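Local atomic coordinates of SusD superfamily protein (Bacteroides vulgatus, PDB entry 3MYV), a protein that probably binds saccharides at the outer membrane, as a SusD-family partner in glycan uptake. Residues V337-A342 against N361-R366; Y378-V383 against N404-V409; D385-E390 against E394-F399. All blocks are in the same frame, centred on the assembly; numbering follows the deposited sequence.

Contact 1: residues V337-A342 against N361-R366; sequences VYLIAA and NEIVKR
Tyr338 and Ile363 face each other between two successive helices, whose short segments here approach to 9.9 Å between axes, with N-to-C directions 131° apart. Tyr338 CA and Ile363 CA lie 7.3 Å apart, and both CB atoms point toward the other helix. The closest touch joins Tyr338 CB to Ile363 CG1 at 3.6 Å. Ile363 CD1 packs beside it, 3.8 Å from Tyr338 CB and 4.0 Å from Tyr338 CG, so the isoleucine's longer branch lies at the root of the ring. That branch stands anti to the carbonyl carbon (chi1 -61°), which leaves Ile363 CG2 for a second neighbour: it meets Leu339 CD2 more loosely, at 4.4 Å. Farther along the ring, Glu362 brings only its aliphatic part. Glu362 CG is 3.9 Å from Tyr338 CE2, and the carboxylate plane is turned steeply against the ring. With the ring of Tyr338 cut back to an alanine, Glu362 CG is likely to lose its apolar neighbour, and a gap would probably open beside Ile363 CD1. The ring also meets Tyr359 nearly at right angles, and the Tyr338 side chain touches Ile217 of helix 206-223. Helix 380-391 covers the side of Ile363 through Glu390. These helices belong to the helical framework of the SusD fold. No hydrogen bond crosses between the segments, so the contact rests on apolar packing, with the exposed Glu362 at its margin.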
loop_
_atom_site.group_PDB
_atom_site.type_symbol
_atom_site.label_atom_id
_atom_site.label_comp_id
_atom_site.label_asym_id
_atom_site.label_seq_id
_atom_site.Cartn_x
_atom_site.Cartn_y
_atom_site.Cartn_z
ATOM N N VAL A 337 4.658 -5.506 -9.462
ATOM C CA VAL A 337 4.118 -6.625 -10.212
ATOM C C VAL A 337 5.220 -7.645 -10.547
ATOM O O VAL A 337 5.014 -8.861 -10.425
ATOM C CB VAL A 337 3.395 -6.166 -11.479
ATOM C CG1 VAL A 337 2.813 -7.386 -12.231
ATOM C CG2 VAL A 337 2.298 -5.145 -11.150
ATOM N N TYR A 338 6.387 -7.152 -10.937
ATOM C CA TYR A 338 7.553 -8.017 -11.135
ATOM C C TYR A 338 7.857 -8.808 -9.854
ATOM O O TYR A 338 8.085 -10.014 -9.897
ATOM C CB TYR A 338 8.775 -7.200 -11.571
ATOM C CG TYR A 338 8.813 -6.869 -13.060
ATOM C CD1 TYR A 338 7.984 -5.891 -13.617
ATOM C CD2 TYR A 338 9.699 -7.516 -13.909
ATOM C CE1 TYR A 338 8.039 -5.588 -14.989
ATOM C CE2 TYR A 338 9.748 -7.234 -15.272
ATOM C CZ TYR A 338 8.916 -6.277 -15.805
ATOM O OH TYR A 338 8.977 -5.980 -17.149
ATOM N N LEU A 339 7.853 -8.124 -8.715
ATOM C CA LEU A 339 8.115 -8.803 -7.435
ATOM C C LEU A 339 6.992 -9.758 -7.036
ATOM O O LEU A 339 7.285 -10.789 -6.440
ATOM C CB LEU A 339 8.424 -7.802 -6.325
ATOM C CG LEU A 339 9.724 -7.040 -6.549
ATOM C CD1 LEU A 339 9.832 -5.855 -5.611
ATOM C CD2 LEU A 339 10.954 -7.946 -6.429
ATOM N N ILE A 340 5.727 -9.448 -7.370
ATOM C CA ILE A 340 4.622 -10.408 -7.136
ATOM C C ILE A 340 4.841 -11.695 -7.976
ATOM O O ILE A 340 4.733 -12.819 -7.473
ATOM C CB ILE A 340 3.234 -9.777 -7.456
ATOM C CG1 ILE A 340 2.920 -8.634 -6.456
ATOM C CG2 ILE A 340 2.142 -10.897 -7.504
ATOM C CD1 ILE A 340 1.735 -7.729 -6.836
ATOM N N ALA A 341 5.154 -11.532 -9.249
ATOM C CA ALA A 341 5.455 -12.701 -10.081
ATOM C C ALA A 341 6.644 -13.513 -9.513
ATOM O O ALA A 341 6.607 -14.756 -9.469
ATOM C CB ALA A 341 5.752 -12.265 -11.523
ATOM N N ALA A 342 7.683 -12.801 -9.075
ATOM C CA ALA A 342 8.875 -13.423 -8.494
ATOM C C ALA A 342 8.531 -14.185 -7.231
ATOM O O ALA A 342 8.995 -15.324 -7.042
ATOM C CB ALA A 342 9.992 -12.348 -8.209
ATOM N N ASN A 361 15.291 -11.114 -11.573
ATOM C CA ASN A 361 16.547 -10.592 -12.115
ATOM C C ASN A 361 16.386 -9.275 -12.822
ATOM O O ASN A 361 17.275 -8.430 -12.780
ATOM C CB ASN A 361 17.262 -11.597 -13.026
ATOM C CG ASN A 361 18.130 -12.539 -12.233
ATOM O OD1 ASN A 361 19.270 -12.205 -11.908
ATOM N ND2 ASN A 361 17.583 -13.701 -11.856
ATOM N N GLU A 362 15.257 -9.087 -13.491
ATOM C CA GLU A 362 15.017 -7.785 -14.122
ATOM C C GLU A 362 15.087 -6.649 -13.120
ATOM O O GLU A 362 15.665 -5.580 -13.412
ATOM C CB GLU A 362 13.676 -7.756 -14.807
ATOM C CG GLU A 362 13.572 -6.624 -15.788
ATOM C CD GLU A 362 14.149 -6.978 -17.132
ATOM O OE1 GLU A 362 13.817 -8.076 -17.623
ATOM O OE2 GLU A 362 14.899 -6.147 -17.699
ATOM N N ILE A 363 14.545 -6.877 -11.926
ATOM C CA ILE A 363 14.533 -5.842 -10.885
ATOM C C ILE A 363 15.923 -5.733 -10.234
ATOM O O ILE A 363 16.426 -4.623 -9.945
ATOM C CB ILE A 363 13.444 -6.124 -9.827
ATOM C CG1 ILE A 363 12.055 -6.116 -10.499
ATOM C CG2 ILE A 363 13.542 -5.131 -8.636
ATOM C CD1 ILE A 363 11.657 -4.787 -11.193
ATOM N N VAL A 364 16.549 -6.882 -9.990
ATOM C CA VAL A 364 17.883 -6.911 -9.384
ATOM C C VAL A 364 18.871 -6.155 -10.243
ATOM O O VAL A 364 19.649 -5.342 -9.750
ATOM C CB VAL A 364 18.320 -8.362 -9.130
ATOM C CG1 VAL A 364 19.833 -8.461 -8.790
ATOM C CG2 VAL A 364 17.426 -8.946 -8.014
ATOM N N LYS A 365 18.827 -6.422 -11.547
ATOM C CA LYS A 365 19.785 -5.848 -12.478
ATOM C C LYS A 365 19.501 -4.398 -12.801
ATOM O O LYS A 365 20.422 -3.643 -13.131
ATOM C CB LYS A 365 19.860 -6.690 -13.756
ATOM C CG LYS A 365 20.435 -8.063 -13.467
ATOM C CD LYS A 365 20.389 -9.001 -14.689
ATOM C CE LYS A 365 21.011 -10.353 -14.332
ATOM N NZ LYS A 365 20.982 -11.306 -15.494
ATOM N N ARG A 366 18.235 -3.997 -12.755
ATOM C CA ARG A 366 17.923 -2.578 -12.899
ATOM C C ARG A 366 18.530 -1.822 -11.717
ATOM O O ARG A 366 19.029 -0.720 -11.880
ATOM C CB ARG A 366 16.409 -2.318 -12.974
ATOM C CG ARG A 366 16.033 -0.867 -13.331
ATOM C CD ARG A 366 15.919 0.031 -12.110
ATOM N NE ARG A 366 14.965 -0.482 -11.123
ATOM C CZ ARG A 366 13.632 -0.411 -11.214
ATOM N NH1 ARG A 366 13.029 0.191 -12.254
ATOM N NH2 ARG A 366 12.878 -0.925 -10.235
#

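Contact 2: residues Y378-V383 against N404-V409; sequences YTLDRV and NGKTIV. With EDO (1,2-ethanediol), chain G.
Lys406 reaches from the turn after helix 397-403 to the first turn of helix 380-391, where Asp381 receives it. Its CB points toward that helix. The chain leaves CB with CG anti to the carbonyl carbon (chi1 -54°), bends at chi2, and then runs extended to its tip. Lys406 CD passes 4.2 Å from Asp381 OD1. Lys406 CE comes to 3.3 Å of Asp381 OD1 and also lies 4.3 Å from Leu380 CD2. Lys406 NZ closes a salt bridge to Asp381 OD1 at 2.9 Å. It meets this oxygen on the syn side, 22° out of the carboxylate plane. Asp381 OD2 stays farther off, so the ammonium group engages the carboxylate through one oxygen.

Leu380 lies beside this bridge. Leu380 CD2 rests 3.6 Å from Asn404 OD1, and Leu380 CD1 is also near that oxygen. The amide is held by other residues: Asn404 OD1 accepts from Lys347, and Asn404 ND2 donates to Glu343 and to Asp400 O.

Both backbones are capped here. Thr379 is the N-cap of helix 380-391, with Thr379 OG1 accepting from Arg382 N at 3.1 Å. Gly405, with positive phi, is the C-prime residue of the Schellman motif that ends helix 397-403 and leads into Lys406. The contact thus ties a helix start to a helix end at the surface. Solvent probably weakens its single charge pair, while Leu380 adds an apolar touch beside it.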
loop_
_atom_site.group_PDB
_atom_site.type_symbol
_atom_site.label_atom_id
_atom_site.label_comp_id
_atom_site.label_asym_id
_atom_site.label_seq_id
_atom_site.Cartn_x
_atom_site.Cartn_y
_atom_site.Cartn_z
ATOM N N TYR A 378 17.496 -18.607 -5.323
ATOM C CA TYR A 378 16.113 -18.127 -5.513
ATOM C C TYR A 378 15.203 -18.692 -4.428
ATOM O O TYR A 378 14.520 -19.704 -4.630
ATOM C CB TYR A 378 15.592 -18.531 -6.897
ATOM C CG TYR A 378 14.213 -18.043 -7.301
ATOM C CD1 TYR A 378 13.749 -16.762 -6.973
ATOM C CD2 TYR A 378 13.402 -18.831 -8.100
ATOM C CE1 TYR A 378 12.492 -16.308 -7.420
ATOM C CE2 TYR A 378 12.148 -18.391 -8.537
ATOM C CZ TYR A 378 11.708 -17.118 -8.201
ATOM O OH TYR A 378 10.469 -16.690 -8.628
ATOM N N THR A 379 15.226 -18.016 -3.284
ATOM C CA THR A 379 14.468 -18.374 -2.113
ATOM C C THR A 379 13.452 -17.270 -1.807
ATOM O O THR A 379 13.598 -16.137 -2.254
ATOM C CB THR A 379 15.392 -18.528 -0.889
ATOM O OG1 THR A 379 15.933 -17.249 -0.507
ATOM C CG2 THR A 379 16.544 -19.499 -1.195
ATOM N N LEU A 380 12.451 -17.590 -1.007
ATOM C CA LEU A 380 11.487 -16.579 -0.571
ATOM C C LEU A 380 12.180 -15.388 0.128
ATOM O O LEU A 380 11.882 -14.232 -0.164
ATOM C CB LEU A 380 10.488 -17.220 0.371
ATOM C CG LEU A 380 9.405 -16.302 0.952
ATOM C CD1 LEU A 380 8.629 -15.613 -0.151
ATOM C CD2 LEU A 380 8.468 -17.113 1.932
ATOM N N ASP A 381 13.130 -15.665 1.032
ATOM C CA ASP A 381 13.851 -14.581 1.722
ATOM C C ASP A 381 14.561 -13.655 0.735
ATOM O O ASP A 381 14.617 -12.445 0.930
ATOM C CB ASP A 381 14.867 -15.121 2.743
ATOM C CG ASP A 381 14.213 -15.611 4.030
ATOM O OD1 ASP A 381 13.029 -15.345 4.255
ATOM O OD2 ASP A 381 14.886 -16.309 4.811
ATOM N N ARG A 382 15.093 -14.223 -0.337
ATOM C CA ARG A 382 15.772 -13.431 -1.335
ATOM C C ARG A 382 14.803 -12.502 -2.051
ATOM O O ARG A 382 15.145 -11.362 -2.357
ATOM C CB ARG A 382 16.525 -14.315 -2.358
ATOM C CG ARG A 382 17.303 -13.519 -3.385
ATOM C CD ARG A 382 18.404 -12.654 -2.726
ATOM N NE ARG A 382 19.132 -11.795 -3.668
ATOM C CZ ARG A 382 18.739 -10.603 -4.111
ATOM N NH1 ARG A 382 17.572 -10.073 -3.754
ATOM N NH2 ARG A 382 19.522 -9.926 -4.955
ATOM N N VAL A 383 13.600 -12.979 -2.327
ATOM C CA VAL A 383 12.590 -12.126 -2.961
ATOM C C VAL A 383 12.120 -11.062 -1.956
ATOM O O VAL A 383 11.959 -9.901 -2.305
ATOM C CB VAL A 383 11.384 -12.924 -3.475
ATOM C CG1 VAL A 383 10.343 -11.985 -4.112
ATOM C CG2 VAL A 383 11.849 -14.013 -4.480
ATOM N N ASN A 404 4.021 -13.498 5.372
ATOM C CA ASN A 404 4.831 -14.681 5.154
ATOM C C ASN A 404 5.272 -15.367 6.442
ATOM O O ASN A 404 6.194 -16.163 6.434
ATOM C CB ASN A 404 6.055 -14.315 4.331
ATOM C CG ASN A 404 5.735 -14.254 2.868
ATOM O OD1 ASN A 404 5.434 -15.281 2.271
ATOM N ND2 ASN A 404 5.735 -13.055 2.295
ATOM N N GLY A 405 4.625 -15.015 7.548
ATOM C CA GLY A 405 4.910 -15.637 8.821
ATOM C C GLY A 405 6.309 -15.378 9.353
ATOM O O GLY A 405 6.825 -16.168 10.155
ATOM N N LYS A 406 6.908 -14.254 8.967
ATOM C CA LYS A 406 8.247 -13.909 9.452
ATOM C C LYS A 406 8.211 -13.145 10.769
ATOM O O LYS A 406 7.207 -12.520 11.108
ATOM C CB LYS A 406 9.015 -13.084 8.420
ATOM C CG LYS A 406 9.119 -13.714 7.025
ATOM C CD LYS A 406 9.939 -15.017 7.043
ATOM C CE LYS A 406 10.054 -15.596 5.652
ATOM N NZ LYS A 406 10.942 -16.820 5.664
ATOM N N THR A 407 9.328 -13.172 11.494
ATOM C CA THR A 407 9.499 -12.313 12.671
ATOM C C THR A 407 10.246 -11.071 12.209
ATOM O O THR A 407 11.318 -11.175 11.607
ATOM C CB THR A 407 10.327 -12.995 13.743
ATOM O OG1 THR A 407 9.698 -14.217 14.085
ATOM C CG2 THR A 407 10.473 -12.105 14.989
ATOM N N ILE A 408 9.653 -9.905 12.452
ATOM C CA ILE A 408 10.293 -8.624 12.134
ATOM C C ILE A 408 11.236 -8.312 13.296
ATOM O O ILE A 408 10.805 -8.230 14.446
ATOM C CB ILE A 408 9.260 -7.491 11.938
ATOM C CG1 ILE A 408 8.177 -7.908 10.923
ATOM C CG2 ILE A 408 9.950 -6.211 11.428
ATOM C CD1 ILE A 408 7.039 -6.966 10.833
ATOM N N VAL A 409 12.527 -8.208 12.996
ATOM C CA VAL A 409 13.547 -7.924 14.004
ATOM C C VAL A 409 13.954 -6.453 13.911
ATOM O O VAL A 409 14.420 -5.978 12.866
ATOM C CB VAL A 409 14.774 -8.827 13.837
ATOM C CG1 VAL A 409 15.846 -8.455 14.872
ATOM C CG2 VAL A 409 14.369 -10.309 13.954
HETATM C C1 EDO G . 16.410 -23.572 -5.029
HETATM O O1 EDO G . 15.894 -22.759 -6.100
HETATM C C2 EDO G . 16.476 -22.719 -3.775
HETATM O O2 EDO G . 15.211 -22.072 -3.573
#

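Contact 3: residues D385-E390 against E394-F399; sequences DERSKE and EGHRFF. With EDO (1,2-ethanediol), chain I.
Ser388 and Arg397 meet across a helical hairpin of the SusD fold, where a short loop leads from helix 380-391 back into helix 397-403. Ser388 CA and Arg397 CA are 6.3 Å apart. Ser388 CB lies over one face of the Arg397 guanidinium, toward its rim, with Arg397 NH1 at 3.8 Å. The arginine chain gets there by bending at chi2 (67°). A water at the guanidinium edge accepts from Arg397 NH1 at 3.0 Å and donates to Asp385 OD1 at 2.7 Å, so the two opposite charges are joined through it. Arg387 NH1 stands 4.4 Å from His396 ND1, which lies at the edge of the guanidinium, near its plane.

The next shell fixes these groups. Asp46 takes Arg397 NE, Asp47 bonds Ser388 OG, and Arg387 is gripped by Glu343 and Asp400. Glu390 is held by Tyr234 and paired with Arg333, Arg295 and Arg366, and Glu394 is paired with Lys314 and Arg333. These cations probably offset the repulsion between the two buried glutamates. Near the loop, Glu394 OE2 sits 3.3 Å from Glu390 O, an approach of two acceptors without a hydrogen bond.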
loop_
_atom_site.group_PDB
_atom_site.type_symbol
_atom_site.label_atom_id
_atom_site.label_comp_id
_atom_site.label_asym_id
_atom_site.label_seq_id
_atom_site.Cartn_x
_atom_site.Cartn_y
_atom_site.Cartn_z
ATOM N N ASP A 385 13.910 -9.790 0.495
ATOM C CA ASP A 385 15.021 -8.819 0.551
ATOM C C ASP A 385 14.967 -7.874 -0.655
ATOM O O ASP A 385 15.258 -6.699 -0.520
ATOM C CB ASP A 385 16.396 -9.503 0.583
ATOM C CG ASP A 385 16.692 -10.200 1.908
ATOM O OD1 ASP A 385 16.047 -9.911 2.937
ATOM O OD2 ASP A 385 17.619 -11.023 1.913
ATOM N N GLU A 386 14.570 -8.379 -1.821
ATOM C CA GLU A 386 14.438 -7.505 -3.000
ATOM C C GLU A 386 13.299 -6.504 -2.809
ATOM O O GLU A 386 13.439 -5.316 -3.139
ATOM C CB GLU A 386 14.287 -8.291 -4.302
ATOM C CG GLU A 386 14.656 -7.482 -5.558
ATOM C CD GLU A 386 16.084 -6.956 -5.546
ATOM O OE1 GLU A 386 16.956 -7.564 -4.885
ATOM O OE2 GLU A 386 16.343 -5.959 -6.223
ATOM N N ARG A 387 12.185 -6.978 -2.243
ATOM C CA ARG A 387 11.078 -6.107 -1.876
ATOM C C ARG A 387 11.515 -5.036 -0.887
ATOM O O ARG A 387 11.138 -3.883 -1.040
ATOM C CB ARG A 387 9.920 -6.889 -1.259
ATOM C CG ARG A 387 9.093 -7.721 -2.228
ATOM C CD ARG A 387 8.097 -8.577 -1.442
ATOM N NE ARG A 387 7.013 -9.074 -2.281
ATOM C CZ ARG A 387 5.953 -8.355 -2.665
ATOM N NH1 ARG A 387 5.790 -7.086 -2.276
ATOM N NH2 ARG A 387 5.042 -8.910 -3.451
ATOM N N SER A 388 12.288 -5.426 0.129
ATOM C CA SER A 388 12.834 -4.475 1.089
ATOM C C SER A 388 13.554 -3.318 0.374
ATOM O O SER A 388 13.310 -2.140 0.646
ATOM C CB SER A 388 13.818 -5.174 2.003
ATOM O OG SER A 388 14.498 -4.255 2.800
ATOM N N LYS A 389 14.463 -3.692 -0.532
ATOM C CA LYS A 389 15.269 -2.732 -1.293
ATOM C C LYS A 389 14.421 -1.821 -2.154
ATOM O O LYS A 389 14.585 -0.590 -2.159
ATOM C CB LYS A 389 16.258 -3.471 -2.210
ATOM C CG LYS A 389 17.410 -4.207 -1.506
ATOM C CD LYS A 389 18.329 -4.891 -2.501
ATOM C CE LYS A 389 19.255 -5.899 -1.799
ATOM N NZ LYS A 389 20.435 -6.348 -2.626
ATOM N N GLU A 390 13.505 -2.435 -2.883
ATOM C CA GLU A 390 12.749 -1.737 -3.919
ATOM C C GLU A 390 11.627 -0.860 -3.376
ATOM O O GLU A 390 11.371 0.203 -3.913
ATOM C CB GLU A 390 12.131 -2.746 -4.878
ATOM C CG GLU A 390 11.425 -2.121 -6.079
ATOM C CD GLU A 390 12.357 -1.287 -6.953
ATOM O OE1 GLU A 390 13.473 -1.776 -7.299
ATOM O OE2 GLU A 390 11.981 -0.131 -7.307
ATOM N N GLU A 394 7.160 2.872 0.665
ATOM C CA GLU A 394 5.941 2.682 -0.137
ATOM C C GLU A 394 4.896 1.853 0.610
ATOM O O GLU A 394 3.844 1.497 0.056
ATOM C CB GLU A 394 6.271 2.058 -1.513
ATOM C CG GLU A 394 7.039 3.005 -2.410
ATOM C CD GLU A 394 7.519 2.336 -3.682
ATOM O OE1 GLU A 394 6.653 2.027 -4.522
ATOM O OE2 GLU A 394 8.741 2.134 -3.841
ATOM N N GLY A 395 5.161 1.550 1.875
ATOM C CA GLY A 395 4.119 1.008 2.749
ATOM C C GLY A 395 3.931 -0.494 2.712
ATOM O O GLY A 395 2.833 -0.976 3.022
ATOM N N HIS A 396 4.968 -1.238 2.315
ATOM C CA HIS A 396 4.841 -2.700 2.138
ATOM C C HIS A 396 5.486 -3.549 3.223
ATOM O O HIS A 396 4.980 -4.631 3.530
ATOM C CB HIS A 396 5.476 -3.154 0.810
ATOM C CG HIS A 396 4.809 -2.615 -0.410
ATOM N ND1 HIS A 396 3.816 -3.305 -1.084
ATOM C CD2 HIS A 396 5.006 -1.463 -1.099
ATOM C CE1 HIS A 396 3.435 -2.589 -2.131
ATOM N NE2 HIS A 396 4.146 -1.475 -2.169
ATOM N N ARG A 397 6.652 -3.127 3.728
ATOM C CA ARG A 397 7.532 -4.025 4.486
ATOM C C ARG A 397 6.876 -4.775 5.636
ATOM O O ARG A 397 7.040 -6.012 5.753
ATOM C CB ARG A 397 8.787 -3.288 4.984
ATOM C CG ARG A 397 9.821 -4.186 5.673
ATOM C CD ARG A 397 10.494 -5.205 4.718
ATOM N NE ARG A 397 11.639 -5.839 5.372
ATOM C CZ ARG A 397 12.208 -6.991 5.013
ATOM N NH1 ARG A 397 11.748 -7.683 4.003
ATOM N NH2 ARG A 397 13.257 -7.443 5.691
ATOM N N PHE A 398 6.167 -4.055 6.506
ATOM C CA PHE A 398 5.466 -4.715 7.590
ATOM C C PHE A 398 4.561 -5.832 7.101
ATOM O O PHE A 398 4.628 -6.942 7.616
ATOM C CB PHE A 398 4.688 -3.701 8.459
ATOM C CG PHE A 398 3.724 -4.310 9.454
ATOM C CD1 PHE A 398 4.173 -4.927 10.624
ATOM C CD2 PHE A 398 2.340 -4.184 9.260
ATOM C CE1 PHE A 398 3.267 -5.445 11.538
ATOM C CE2 PHE A 398 1.450 -4.686 10.179
ATOM C CZ PHE A 398 1.916 -5.326 11.319
ATOM N N PHE A 399 3.718 -5.530 6.116
ATOM C CA PHE A 399 2.738 -6.482 5.608
ATOM C C PHE A 399 3.410 -7.672 4.918
ATOM O O PHE A 399 2.991 -8.823 5.086
ATOM C CB PHE A 399 1.797 -5.805 4.614
ATOM C CG PHE A 399 0.953 -4.718 5.196
ATOM C CD1 PHE A 399 0.059 -4.987 6.213
ATOM C CD2 PHE A 399 1.042 -3.421 4.703
ATOM C CE1 PHE A 399 -0.755 -3.975 6.723
ATOM C CE2 PHE A 399 0.242 -2.417 5.215
ATOM C CZ PHE A 399 -0.652 -2.695 6.212
HETATM C C1 EDO I . 0.416 1.008 -0.002
HETATM O O1 EDO I . 1.044 -0.093 0.640
HETATM C C2 EDO I . -0.226 0.572 -1.323
HETATM O O2 EDO I . -1.560 -0.008 -1.124
HETATM O O HOH W 1 13.662 -10.046 4.140
#

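Overall arrangement
Contacts 1 and 3 are buried; contact 2 lies at the surface. Contacts 2 and 3 both use helix 380-391, near its start and farther along. They also share the chain around helix 397-403, and Ile408 packs on Phe398 between them. Contact 1 joins the two preceding helices, 334-348 and 350-367, against which helix 380-391 lies. Val364 packs on Glu386 to link contacts 1 and 3, and the Tyr378 hydroxyl probably bonds to Ala342 O to link contacts 1 and 2. The chemistry differs: contact 1 is apolar packing, contact 2 a direct salt bridge, and contact 3 a water-bridged site amid buried charges held by outside partners.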